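Local coordinates for protein dephospho-CoA kinase (Mycobacterium paratuberculosis, PDB 6N39) that probably catalyses the last step of coenzyme A biosynthesis, the ATP-dependent phosphorylation of the 3'-hydroxyl group of dephospho-CoA, at residues A20-L25 against V117-L122; L123-M128 against A166-E171; D308-S311 against Y316-T319; Q351-L356 against D399-A404; R376-R381 against V390-P395. All blocks are in the same frame, centred on the assembly; numbering follows the deposited sequence.

Contact 1. Residues A20-L25 against V117-L122; sequences AGKSAL and VEDIPL. With ACT (acetate ion), chain B.
Lys22 reaches across from the start of helix 22-31 and lays its aliphatic chain over the carboxylate of Asp119, at the end of strand 115-119. The two side chains cross at about a right angle. Lysine suits the place because its methylenes can pack while its end is charged: CG lies 3.6 Å from Asp119 OD2, and the chain then folds back at chi3 and chi4 (57° and 58°), which brings NZ round to the same carboxylate. There it forms a salt bridge, with NZ 2.9 Å from Asp119 OD1 on the syn lone pair, and a weak second bond from NZ to OD2 at 3.3 Å. Pro121, in the loop just past the strand, places CB 4.2 Å from Lys22 NZ.

The end of the loop and the first turn of the helix together hold an acetate, probably taken from the crystallisation liquor. Gly21 N donates a hydrogen bond to its O and Ser23 N one to its OXT, each 3.2 Å long, while Ser23 OG adds a weak hydrogen bond to OXT. Gly21, the N-cap residue, has a positive phi of 115°, at which a CB would press on the carbonyl O of Ala20, so glycine suits it. An anion gripped by amides at a helix start should also gain from the helix dipole. Gly19 to Ala24 are the predicted ATP-binding residues, and the acetate probably mimics a nucleotide phosphate, as P-loop amides bind one in related kinases. Strand, glycine-rich loop and helix, with lysine and serine in the first helical turn, are the hallmark of the Walker A P-loop.

Contact 2. Residues L123-M128 against A166-E171; sequences LVESGM and AQASDE
Ala168 and Glu125 bury the most surface here, with Val124 beside them, and they join two loops of the P-loop kinase domain: the segment that follows strand 115-119 and the approach to helix 170-176. Ala168 directs its methyl group at the other loop, where it meets both apolar and polar neighbours. CG1 of Val124 lies 4.0 Å from Ala168 CB, and the end of Glu125 also lies against this methyl, with CD 3.8 Å from Ala168 CB. A small residue is apt, since the backbones come close, the CA atoms of Glu125 and Ala168 being 6.0 Å apart.

Val124 presents a branched, purely apolar side chain, and beyond Ala168 it also touches Gln172, Arg173 and Val176 of helix 170-176 as well as Ile137 of the central sheet. It thus packs against both the helix and the parallel sheet. Its backbone starts a type I beta turn that closes at Gly127, whose positive phi favours glycine.

Glu125 leaves its backbone at an angle to the contact, and a bend at chi2 (83°) swings the carboxylate over to the neighbouring loop. OE2 also passes 3.6 Å from CB of Gln167. The amide of Gln167 itself faces elsewhere, its OE1 accepting a hydrogen bond from Ile18 N in the P-loop region, which ties this loop to the predicted nucleotide site. What fastens the two segments is one nearly straight bond: Ala168 N donates to Glu125 OE2 over 3.0 Å, with an angle of 160° at the hydrogen, reaching the oxygen on its anti side and 34° out of the carboxylate plane.

Contact 3. Residues D308-S311 against Y316-T319; sequences DARS and YDHT
Asp317 OD1 sits between two donors of the facing segment and accepts from both. Arg310 NE reaches it over 2.8 Å in a salt bridge, lying on the syn lone pair with the oxygen almost exactly in the guanidinium plane. Ser311 N comes to the same oxygen over 3.0 Å, but from above the carboxylate plane. Beside this pair, the imidazole of His318 lies along the guanidinium of Arg310 with the planes only 10° apart, NE2 being 3.5 Å above the guanidinium plane and offset toward its rim. At the ring edge, His318 ND1 donates to Asp308 OD1, ring and carboxylate nearly coplanar; the length of 2.5 Å is shorter than expected and should be read with caution.

Folding of the arginine makes the stack possible: bends at chi2 and chi3 (-69° and -44°) carry CD over the ring, 3.4 Å from His318 CE1. In the backbone, Ala309 and Thr319 form a single antiparallel hydrogen-bonded bridge, with weak bonds in both directions, and Ala309 CB packs on Thr319 CG2 at 3.8 Å. Farther out, Arg310 NH1 makes a salt bridge to Asp409, and Tyr401 OH is hydrogen-bonded to Arg310 N, so helix 386-411 holds segment 308-311 in place. Ser311 OG is hydrogen-bonded to Gly347 O, and Tyr316 meets Trp348 edge to face.

This loop of the UPF0157 domain is tied together by a mixture of charged pairs, backbone bonds and a small apolar contact. Asp308 would favour a protonated His318, while the stacked Arg310 would oppose it; Asp317 probably offsets the arginine's charge.

Contact 4. Residues Q351-L356 against D399-A404; sequences QQFALL and DAYRRA
The ring of Phe353 receives Tyr401 over one face and the methyl of Ala404 at its edge. The aromatic pair is edge-to-face: Tyr401 turns its edge to the phenylalanine, the centroids lie 4.9 Å apart and the planes meet at 68°. Tyr401 CD1 stands 3.6 Å above the Phe353 plane, over its centre, while Ala404 CB touches Phe353 CE1 at 4.0 Å near the plane. With CG anti to the backbone N (chi1 -175°), Phe353 extends from helix 349-363 toward helix 386-411.

One turn on, Leu356 continues the apolar seam, its CD2 lying 3.8 Å from Ala404 CB and 3.7 Å from Ala404 O. Alanine suits this position because its one methyl is small enough to touch both the Phe353 edge and Leu356. The short segments cross at 79°, with axes 11.0 Å apart, a spacing bridged by the large aromatic residues. Trp360 and Trp405 add further aromatic cover around Ala404 and Leu356.

Tyr401 combines two roles, since its ring packs on Phe353 while its hydroxyl end serves the loop at 308-311. No hydrogen bond joins the two segments, so aromatic and aliphatic packing holds these helices of the UPF0157 domain together.

Contact 5. Residues R376-R381 against V390-P395; sequences RSAEQR and VAVKEP. With ACT (acetate ion), chain F; ACT (acetate ion), chain G.
Val392 packs tightly against Ala378, its CG1 being 3.6 Å from Ala378 CA and 3.8 Å from Ala378 CB. The small alanine lets helices 365-382 and 386-411 draw close in a nearly antiparallel hairpin, with short-segment axes 8.5 Å apart at 156°. Lys393 completes this inner part with its aliphatic stem, CG resting 3.7 Å from Ala378 CB.

The exposed side is looser in its one-sided cover, not in distance. Arg381 bends at chi3 (71°) and brings its guanidinium over Val392, NH1 3.5 Å from Val392 CG1 and CZ 4.1 Å from Val392 CG2, which lies above the centre of the guanidinium face. Arginine's flat face tolerates a methyl group while its edges remain suited to polar partners.

The charged ends meet acetate ions, probably from the crystallisation liquor. Arg376 takes no part in the helix packing; its NE donates to acetate O and its NH1 to acetate OXT, both over 2.6 Å. Lys393 leads its NZ away to a second acetate and to Tyr371 OH. Apolar packing thus joins these UPF0157 helices without any hydrogen bond between the segments, while Arg376 and Lys393 carry their charges outward, where in this crystal each meets an acetate.

Contacts 1 and 2 belong to the kinase domain and touch each other through Ile120 and Met128; contacts 3, 4 and 5 belong to the UPF0157 domain, with the centres of contacts 1 and 3 about 52 Å apart. Contact 4 is the buried one and rests on aromatic and aliphatic packing, whereas contact 5, on the surface, adds an arginine face to its apolar core. The two share helix 386-411. Contact 3, partly buried, depends on charge and hydrogen bonds and is joined to contact 4 through Arg310 and Tyr401. Contacts 1 and 2, also partly buried, each rely on an acidic side chain, receiving an ammonium group in one and a backbone amide in the other.

Contact 1. Residues A20-L25 against V117-L122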
# COMPACT_ATOMS: atom_id res chain seq x y z
N ALA A 20 7.25 21.43 -4.05
CA ALA A 20 5.84 21.06 -4.10
C ALA A 20 5.11 21.32 -2.79
O ALA A 20 3.88 21.42 -2.80
CB ALA A 20 5.69 19.58 -4.48
N GLY A 21 5.82 21.40 -1.67
CA GLY A 21 5.20 21.72 -0.39
C GLY A 21 5.26 20.61 0.63
O GLY A 21 4.40 20.52 1.52
N LYS A 22 6.28 19.75 0.52
CA LYS A 22 6.42 18.61 1.42
C LYS A 22 6.37 19.04 2.89
O LYS A 22 5.62 18.47 3.70
CB LYS A 22 7.74 17.92 1.10
CG LYS A 22 7.89 16.51 1.54
CD LYS A 22 8.89 15.80 0.65
CE LYS A 22 10.24 16.50 0.65
NZ LYS A 22 10.79 16.58 2.03
N SER A 23 7.16 20.05 3.25
CA SER A 23 7.24 20.51 4.64
C SER A 23 5.96 21.20 5.08
O SER A 23 5.53 21.04 6.23
CB SER A 23 8.44 21.45 4.82
OG SER A 23 9.65 20.72 4.72
N ALA A 24 5.34 21.98 4.19
CA ALA A 24 4.06 22.60 4.51
C ALA A 24 2.99 21.55 4.79
O ALA A 24 2.19 21.70 5.72
CB ALA A 24 3.64 23.53 3.37
N LEU A 25 2.96 20.47 4.00
CA LEU A 25 1.92 19.46 4.20
C LEU A 25 2.18 18.69 5.49
O LEU A 25 1.25 18.36 6.23
CB LEU A 25 1.86 18.52 3.00
CG LEU A 25 0.94 17.30 3.12
CD1 LEU A 25 -0.50 17.70 3.52
CD2 LEU A 25 0.91 16.54 1.82
N VAL A 117 3.73 10.17 10.71
CA VAL A 117 3.95 10.59 9.33
C VAL A 117 5.45 10.71 9.11
O VAL A 117 6.12 11.53 9.76
CB VAL A 117 3.23 11.90 9.02
CG1 VAL A 117 3.57 12.37 7.59
CG2 VAL A 117 1.74 11.72 9.19
N GLU A 118 6.00 9.92 8.18
CA GLU A 118 7.44 9.90 7.92
C GLU A 118 7.75 10.61 6.61
O GLU A 118 7.36 10.15 5.53
CB GLU A 118 7.96 8.47 7.89
CG GLU A 118 7.53 7.64 9.08
CD GLU A 118 8.51 6.52 9.39
OE1 GLU A 118 9.74 6.77 9.29
OE2 GLU A 118 8.05 5.41 9.74
N ASP A 119 8.49 11.71 6.71
CA ASP A 119 8.94 12.49 5.55
C ASP A 119 10.19 11.83 4.98
O ASP A 119 11.26 11.87 5.60
CB ASP A 119 9.19 13.93 5.97
CG ASP A 119 9.54 14.85 4.80
OD1 ASP A 119 10.16 14.39 3.81
OD2 ASP A 119 9.20 16.05 4.88
N ILE A 120 10.06 11.23 3.81
CA ILE A 120 11.16 10.52 3.18
C ILE A 120 11.34 11.07 1.77
O ILE A 120 10.57 10.71 0.86
CB ILE A 120 10.90 9.01 3.20
CG1 ILE A 120 10.76 8.57 4.66
CG2 ILE A 120 12.02 8.25 2.50
CD1 ILE A 120 10.04 7.33 4.84
N PRO A 121 12.30 11.96 1.55
CA PRO A 121 12.36 12.66 0.25
C PRO A 121 12.69 11.76 -0.93
O PRO A 121 12.28 12.10 -2.05
CB PRO A 121 13.45 13.72 0.48
CG PRO A 121 14.23 13.25 1.67
CD PRO A 121 13.24 12.51 2.53
N LEU A 122 13.39 10.64 -0.75
CA LEU A 122 13.70 9.73 -1.84
C LEU A 122 12.80 8.49 -1.83
O LEU A 122 13.19 7.43 -2.33
CB LEU A 122 15.18 9.33 -1.81
CG LEU A 122 16.12 10.50 -2.12
CD1 LEU A 122 17.59 10.08 -2.11
CD2 LEU A 122 15.76 11.12 -3.46
C ACT B . 9.02 21.58 0.45
O ACT B . 8.92 21.50 -0.81
OXT ACT B . 9.58 20.77 1.25
CH3 ACT B . 8.35 22.85 1.13

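Contact 2. Residues L123-M128 against A166-E171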
# COMPACT_ATOMS: atom_id res chain seq x y z
N LEU A 123 11.59 8.62 -1.28
CA LEU A 123 10.68 7.48 -1.19
C LEU A 123 10.44 6.85 -2.56
O LEU A 123 10.57 5.64 -2.74
CB LEU A 123 9.37 7.92 -0.55
CG LEU A 123 8.28 6.88 -0.25
CD1 LEU A 123 7.41 7.39 0.88
CD2 LEU A 123 7.39 6.61 -1.45
N VAL A 124 10.08 7.68 -3.55
CA VAL A 124 9.75 7.18 -4.87
C VAL A 124 11.00 6.68 -5.59
O VAL A 124 11.00 5.59 -6.18
CB VAL A 124 9.02 8.26 -5.69
CG1 VAL A 124 8.70 7.76 -7.08
CG2 VAL A 124 7.73 8.70 -4.98
N GLU A 125 12.09 7.44 -5.52
CA GLU A 125 13.28 7.10 -6.29
C GLU A 125 13.88 5.76 -5.87
O GLU A 125 14.54 5.10 -6.68
CB GLU A 125 14.34 8.19 -6.17
CG GLU A 125 13.99 9.49 -6.87
CD GLU A 125 13.10 10.42 -6.06
OE1 GLU A 125 12.56 10.02 -4.99
OE2 GLU A 125 12.92 11.57 -6.52
N SER A 126 13.69 5.36 -4.61
CA SER A 126 14.34 4.15 -4.12
C SER A 126 13.35 3.01 -3.88
O SER A 126 13.74 1.96 -3.37
CB SER A 126 15.13 4.47 -2.85
OG SER A 126 14.26 4.97 -1.86
N GLY A 127 12.09 3.18 -4.29
CA GLY A 127 11.14 2.08 -4.23
C GLY A 127 10.70 1.70 -2.84
O GLY A 127 10.46 0.52 -2.57
N MET A 128 10.56 2.68 -1.94
CA MET A 128 10.21 2.41 -0.55
C MET A 128 8.72 2.48 -0.26
O MET A 128 8.32 2.20 0.87
CB MET A 128 10.95 3.39 0.37
CG MET A 128 12.47 3.19 0.42
SD MET A 128 13.26 4.54 1.33
CE MET A 128 12.53 4.39 2.96
N ALA A 166 16.14 16.46 -12.04
CA ALA A 166 16.96 15.36 -11.58
C ALA A 166 16.23 14.40 -10.64
O ALA A 166 16.79 13.36 -10.29
CB ALA A 166 18.21 15.89 -10.88
N GLN A 167 15.00 14.72 -10.23
CA GLN A 167 14.25 13.85 -9.34
C GLN A 167 13.28 12.99 -10.15
O GLN A 167 13.25 13.03 -11.38
CB GLN A 167 13.48 14.67 -8.29
CG GLN A 167 14.33 15.61 -7.45
CD GLN A 167 13.49 16.30 -6.38
OE1 GLN A 167 12.42 16.84 -6.67
NE2 GLN A 167 13.96 16.26 -5.14
N ALA A 168 12.44 12.24 -9.44
CA ALA A 168 11.42 11.42 -10.07
C ALA A 168 10.40 12.30 -10.80
O ALA A 168 10.19 13.47 -10.46
CB ALA A 168 10.71 10.57 -9.02
N SER A 169 9.77 11.72 -11.81
CA SER A 169 8.69 12.40 -12.51
C SER A 169 7.40 12.32 -11.69
O SER A 169 7.25 11.49 -10.79
CB SER A 169 8.46 11.80 -13.89
OG SER A 169 7.86 10.51 -13.79
N ASP A 170 6.45 13.21 -12.02
CA ASP A 170 5.13 13.15 -11.40
C ASP A 170 4.42 11.84 -11.73
O ASP A 170 3.59 11.37 -10.96
CB ASP A 170 4.28 14.34 -11.84
CG ASP A 170 4.44 15.55 -10.93
OD1 ASP A 170 5.03 15.42 -9.84
OD2 ASP A 170 3.96 16.65 -11.31
N GLU A 171 4.73 11.25 -12.89
CA GLU A 171 4.11 9.99 -13.27
C GLU A 171 4.57 8.85 -12.37
O GLU A 171 3.76 8.02 -11.92
CB GLU A 171 4.43 9.72 -14.74
CG GLU A 171 3.94 8.39 -15.27
CD GLU A 171 4.24 8.24 -16.76
OE1 GLU A 171 4.28 9.27 -17.48
OE2 GLU A 171 4.44 7.10 -17.21

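Contact 3. Residues D308-S311 against Y316-T319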
# COMPACT_ATOMS: atom_id res chain seq x y z
N ASP A 308 -16.51 -32.58 -6.10
CA ASP A 308 -15.49 -32.93 -7.08
C ASP A 308 -14.53 -31.77 -7.28
O ASP A 308 -14.40 -31.20 -8.37
CB ASP A 308 -16.11 -33.36 -8.41
CG ASP A 308 -15.08 -33.96 -9.37
OD1 ASP A 308 -14.00 -34.38 -8.91
OD2 ASP A 308 -15.35 -34.00 -10.59
N ALA A 309 -13.87 -31.40 -6.17
CA ALA A 309 -12.93 -30.29 -6.15
C ALA A 309 -11.77 -30.54 -7.10
O ALA A 309 -11.26 -31.66 -7.21
CB ALA A 309 -12.41 -30.08 -4.72
N ARG A 310 -11.31 -29.48 -7.76
CA ARG A 310 -10.32 -29.61 -8.82
C ARG A 310 -9.05 -28.84 -8.49
O ARG A 310 -9.09 -27.80 -7.83
CB ARG A 310 -10.88 -29.13 -10.16
CG ARG A 310 -12.15 -29.82 -10.60
CD ARG A 310 -11.89 -31.27 -10.97
NE ARG A 310 -10.69 -31.41 -11.78
CZ ARG A 310 -10.65 -31.26 -13.10
NH1 ARG A 310 -11.75 -30.96 -13.79
NH2 ARG A 310 -9.50 -31.42 -13.75
N SER A 311 -7.93 -29.35 -8.98
CA SER A 311 -6.64 -28.66 -8.88
C SER A 311 -5.76 -29.11 -10.03
O SER A 311 -5.92 -30.24 -10.53
CB SER A 311 -5.93 -28.97 -7.56
OG SER A 311 -4.71 -28.26 -7.47
N TYR A 316 -4.26 -32.88 -4.97
CA TYR A 316 -5.46 -32.19 -4.51
C TYR A 316 -6.60 -32.25 -5.51
O TYR A 316 -7.65 -31.66 -5.27
CB TYR A 316 -5.14 -30.73 -4.16
CG TYR A 316 -3.99 -30.57 -3.18
CD1 TYR A 316 -4.09 -31.08 -1.88
CD2 TYR A 316 -2.81 -29.93 -3.54
CE1 TYR A 316 -3.04 -30.93 -0.97
CE2 TYR A 316 -1.76 -29.78 -2.65
CZ TYR A 316 -1.88 -30.28 -1.37
OH TYR A 316 -0.85 -30.15 -0.47
N ASP A 317 -6.41 -32.92 -6.65
CA ASP A 317 -7.41 -32.97 -7.71
C ASP A 317 -8.41 -34.09 -7.43
O ASP A 317 -8.04 -35.16 -6.94
CB ASP A 317 -6.74 -33.21 -9.06
CG ASP A 317 -7.64 -32.83 -10.24
OD1 ASP A 317 -8.62 -32.08 -10.05
OD2 ASP A 317 -7.35 -33.27 -11.38
N HIS A 318 -9.68 -33.82 -7.77
CA HIS A 318 -10.77 -34.78 -7.61
C HIS A 318 -10.78 -35.33 -6.19
O HIS A 318 -10.81 -36.54 -5.96
CB HIS A 318 -10.70 -35.90 -8.63
CG HIS A 318 -10.94 -35.44 -10.03
ND1 HIS A 318 -12.15 -34.92 -10.44
CD2 HIS A 318 -10.13 -35.42 -11.12
CE1 HIS A 318 -12.07 -34.61 -11.72
NE2 HIS A 318 -10.86 -34.90 -12.16
N THR A 319 -10.72 -34.42 -5.25
CA THR A 319 -10.73 -34.77 -3.85
C THR A 319 -12.12 -34.48 -3.26
O THR A 319 -12.92 -33.71 -3.81
CB THR A 319 -9.63 -33.98 -3.14
OG1 THR A 319 -9.66 -34.23 -1.73
CG2 THR A 319 -9.79 -32.51 -3.42

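Contact 4. Residues Q351-L356 against D399-A404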
# COMPACT_ATOMS: atom_id res chain seq x y z
N GLN A 351 -7.47 -21.95 -3.78
CA GLN A 351 -6.28 -21.26 -4.31
C GLN A 351 -6.21 -21.35 -5.83
O GLN A 351 -5.86 -20.38 -6.51
CB GLN A 351 -5.03 -21.88 -3.66
CG GLN A 351 -3.70 -21.15 -3.92
CD GLN A 351 -3.01 -21.65 -5.19
OE1 GLN A 351 -3.24 -22.79 -5.62
NE2 GLN A 351 -2.15 -20.82 -5.77
N GLN A 352 -6.52 -22.52 -6.39
CA GLN A 352 -6.45 -22.67 -7.84
C GLN A 352 -7.60 -21.92 -8.52
O GLN A 352 -7.39 -21.22 -9.51
CB GLN A 352 -6.48 -24.15 -8.20
CG GLN A 352 -5.31 -24.92 -7.57
CD GLN A 352 -4.14 -24.97 -8.50
OE1 GLN A 352 -4.24 -25.54 -9.59
NE2 GLN A 352 -3.01 -24.36 -8.10
N PHE A 353 -8.80 -22.05 -7.96
CA PHE A 353 -9.98 -21.46 -8.58
C PHE A 353 -9.90 -19.93 -8.62
O PHE A 353 -10.37 -19.32 -9.59
CB PHE A 353 -11.25 -21.91 -7.83
CG PHE A 353 -12.51 -21.45 -8.49
CD1 PHE A 353 -12.71 -21.64 -9.86
CD2 PHE A 353 -13.50 -20.81 -7.74
CE1 PHE A 353 -13.87 -21.21 -10.48
CE2 PHE A 353 -14.68 -20.39 -8.35
CZ PHE A 353 -14.87 -20.59 -9.73
N ALA A 354 -9.33 -19.30 -7.59
CA ALA A 354 -9.25 -17.83 -7.61
C ALA A 354 -8.45 -17.33 -8.81
O ALA A 354 -8.78 -16.29 -9.40
CB ALA A 354 -8.65 -17.31 -6.29
N LEU A 355 -7.38 -18.04 -9.18
CA LEU A 355 -6.58 -17.68 -10.35
C LEU A 355 -7.29 -18.06 -11.65
O LEU A 355 -7.33 -17.28 -12.64
CB LEU A 355 -5.21 -18.36 -10.24
CG LEU A 355 -4.37 -18.05 -8.99
CD1 LEU A 355 -3.11 -18.89 -8.93
CD2 LEU A 355 -3.97 -16.56 -8.91
N LEU A 356 -7.88 -19.26 -11.66
CA LEU A 356 -8.55 -19.75 -12.85
C LEU A 356 -9.72 -18.85 -13.25
O LEU A 356 -9.95 -18.62 -14.43
CB LEU A 356 -9.05 -21.19 -12.62
CG LEU A 356 -9.98 -21.77 -13.69
CD1 LEU A 356 -9.30 -21.80 -15.07
CD2 LEU A 356 -10.48 -23.20 -13.33
N ASP A 399 -22.15 -23.82 -11.07
CA ASP A 399 -22.04 -24.08 -12.50
C ASP A 399 -20.85 -23.35 -13.09
O ASP A 399 -20.18 -23.88 -13.99
CB ASP A 399 -23.34 -23.66 -13.19
CG ASP A 399 -23.31 -23.87 -14.69
OD1 ASP A 399 -23.18 -25.03 -15.15
OD2 ASP A 399 -23.47 -22.86 -15.40
N ALA A 400 -20.53 -22.16 -12.57
CA ALA A 400 -19.34 -21.47 -13.04
C ALA A 400 -18.08 -22.27 -12.71
O ALA A 400 -17.15 -22.33 -13.52
CB ALA A 400 -19.25 -20.07 -12.43
N TYR A 401 -18.04 -22.90 -11.53
CA TYR A 401 -16.92 -23.75 -11.15
C TYR A 401 -16.76 -24.88 -12.16
O TYR A 401 -15.66 -25.13 -12.68
CB TYR A 401 -17.15 -24.31 -9.74
CG TYR A 401 -15.98 -25.04 -9.12
CD1 TYR A 401 -14.92 -24.34 -8.54
CD2 TYR A 401 -15.93 -26.43 -9.09
CE1 TYR A 401 -13.85 -25.00 -7.95
CE2 TYR A 401 -14.85 -27.10 -8.52
CZ TYR A 401 -13.82 -26.38 -7.95
OH TYR A 401 -12.74 -27.03 -7.38
N ARG A 402 -17.87 -25.56 -12.47
CA ARG A 402 -17.78 -26.68 -13.41
C ARG A 402 -17.32 -26.21 -14.79
O ARG A 402 -16.50 -26.87 -15.45
CB ARG A 402 -19.13 -27.41 -13.50
CG ARG A 402 -19.48 -28.17 -12.21
CD ARG A 402 -20.77 -28.98 -12.35
NE ARG A 402 -21.93 -28.11 -12.55
CZ ARG A 402 -22.83 -27.82 -11.61
NH1 ARG A 402 -22.73 -28.34 -10.38
NH2 ARG A 402 -23.82 -27.00 -11.90
N ARG A 403 -17.81 -25.05 -15.24
CA ARG A 403 -17.49 -24.59 -16.59
C ARG A 403 -16.05 -24.10 -16.67
O ARG A 403 -15.35 -24.39 -17.65
CB ARG A 403 -18.45 -23.48 -17.01
CG ARG A 403 -19.88 -23.96 -17.31
CD ARG A 403 -20.87 -22.86 -16.98
NE ARG A 403 -20.76 -21.72 -17.88
CZ ARG A 403 -21.32 -20.53 -17.65
NH1 ARG A 403 -22.01 -20.32 -16.54
NH2 ARG A 403 -21.18 -19.55 -18.54
N ALA A 404 -15.61 -23.33 -15.68
CA ALA A 404 -14.23 -22.89 -15.64
C ALA A 404 -13.28 -24.08 -15.69
O ALA A 404 -12.29 -24.06 -16.43
CB ALA A 404 -13.98 -22.05 -14.38

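Contact 5. Residues R376-R381 against V390-P395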
# COMPACT_ATOMS: atom_id res chain seq x y z
N ARG A 376 -26.24 -8.14 -11.72
CA ARG A 376 -27.30 -7.13 -11.79
C ARG A 376 -28.56 -7.62 -11.11
O ARG A 376 -29.24 -6.86 -10.41
CB ARG A 376 -27.59 -6.77 -13.24
CG ARG A 376 -26.42 -6.13 -13.95
CD ARG A 376 -26.65 -4.66 -14.17
NE ARG A 376 -25.51 -4.00 -14.82
CZ ARG A 376 -25.20 -4.12 -16.11
NH1 ARG A 376 -24.15 -3.47 -16.60
NH2 ARG A 376 -25.93 -4.88 -16.91
N SER A 377 -28.91 -8.90 -11.31
CA SER A 377 -30.09 -9.41 -10.62
C SER A 377 -29.89 -9.37 -9.11
O SER A 377 -30.80 -8.97 -8.36
CB SER A 377 -30.39 -10.83 -11.11
OG SER A 377 -31.52 -11.36 -10.44
N ALA A 378 -28.70 -9.77 -8.65
CA ALA A 378 -28.42 -9.74 -7.22
C ALA A 378 -28.51 -8.33 -6.67
O ALA A 378 -29.10 -8.11 -5.60
CB ALA A 378 -27.03 -10.33 -6.95
N GLU A 379 -27.93 -7.35 -7.37
CA GLU A 379 -27.99 -5.97 -6.89
C GLU A 379 -29.43 -5.49 -6.82
O GLU A 379 -29.84 -4.88 -5.83
CB GLU A 379 -27.16 -5.05 -7.78
CG GLU A 379 -27.08 -3.61 -7.27
CD GLU A 379 -26.46 -2.65 -8.28
OE1 GLU A 379 -25.96 -1.58 -7.86
OE2 GLU A 379 -26.49 -2.96 -9.49
N GLN A 380 -30.22 -5.79 -7.87
CA GLN A 380 -31.61 -5.35 -7.90
C GLN A 380 -32.40 -5.94 -6.73
O GLN A 380 -33.18 -5.23 -6.07
CB GLN A 380 -32.26 -5.76 -9.22
CG GLN A 380 -33.55 -5.01 -9.55
CD GLN A 380 -33.28 -3.62 -10.10
OE1 GLN A 380 -32.12 -3.25 -10.35
NE2 GLN A 380 -34.33 -2.84 -10.29
N ARG A 381 -32.20 -7.22 -6.44
CA ARG A 381 -33.01 -7.86 -5.40
C ARG A 381 -32.49 -7.58 -3.99
O ARG A 381 -33.29 -7.53 -3.05
CB ARG A 381 -33.10 -9.36 -5.68
CG ARG A 381 -33.78 -9.65 -7.01
CD ARG A 381 -33.38 -10.99 -7.58
NE ARG A 381 -33.94 -12.10 -6.83
CZ ARG A 381 -33.63 -13.37 -7.05
NH1 ARG A 381 -32.76 -13.68 -8.01
NH2 ARG A 381 -34.18 -14.33 -6.32
N VAL A 390 -25.08 -11.68 -1.62
CA VAL A 390 -24.28 -12.90 -1.61
C VAL A 390 -25.16 -14.12 -1.87
O VAL A 390 -24.79 -15.01 -2.65
CB VAL A 390 -23.53 -13.02 -0.27
CG1 VAL A 390 -22.86 -14.40 -0.13
CG2 VAL A 390 -22.48 -11.90 -0.13
N ALA A 391 -26.32 -14.19 -1.22
CA ALA A 391 -27.22 -15.32 -1.39
C ALA A 391 -27.70 -15.45 -2.83
O ALA A 391 -27.76 -16.56 -3.37
CB ALA A 391 -28.42 -15.20 -0.44
N VAL A 392 -28.05 -14.33 -3.47
CA VAL A 392 -28.54 -14.44 -4.85
C VAL A 392 -27.41 -14.87 -5.79
O VAL A 392 -27.62 -15.71 -6.67
CB VAL A 392 -29.20 -13.12 -5.31
CG1 VAL A 392 -29.50 -13.17 -6.80
CG2 VAL A 392 -30.48 -12.88 -4.53
N LYS A 393 -26.19 -14.36 -5.58
CA LYS A 393 -25.08 -14.75 -6.44
C LYS A 393 -24.66 -16.21 -6.23
O LYS A 393 -24.26 -16.89 -7.19
CB LYS A 393 -23.85 -13.87 -6.19
CG LYS A 393 -23.96 -12.43 -6.63
CD LYS A 393 -22.60 -11.91 -7.10
CE LYS A 393 -21.47 -12.14 -6.10
NZ LYS A 393 -20.13 -11.79 -6.71
N GLU A 394 -24.67 -16.69 -4.99
CA GLU A 394 -23.92 -17.90 -4.66
C GLU A 394 -24.27 -19.12 -5.51
O GLU A 394 -23.33 -19.82 -5.93
CB GLU A 394 -24.08 -18.23 -3.17
CG GLU A 394 -23.08 -19.28 -2.66
CD GLU A 394 -21.62 -18.89 -2.94
OE1 GLU A 394 -20.82 -19.80 -3.27
OE2 GLU A 394 -21.28 -17.69 -2.84
N PRO A 395 -25.53 -19.43 -5.81
CA PRO A 395 -25.78 -20.66 -6.60
C PRO A 395 -25.08 -20.65 -7.96
O PRO A 395 -24.68 -21.72 -8.44
CB PRO A 395 -27.31 -20.69 -6.73
CG PRO A 395 -27.81 -19.89 -5.57
CD PRO A 395 -26.79 -18.79 -5.39
C ACT F . -23.98 -1.29 -13.92
O ACT F . -24.89 -1.96 -13.32
OXT ACT F . -23.52 -1.45 -15.09
CH3 ACT F . -23.34 -0.10 -13.08
C ACT G . -18.78 -8.41 -7.42
O ACT G . -19.95 -8.70 -7.02
OXT ACT G . -18.39 -7.51 -8.25
CH3 ACT G . -17.62 -9.28 -6.82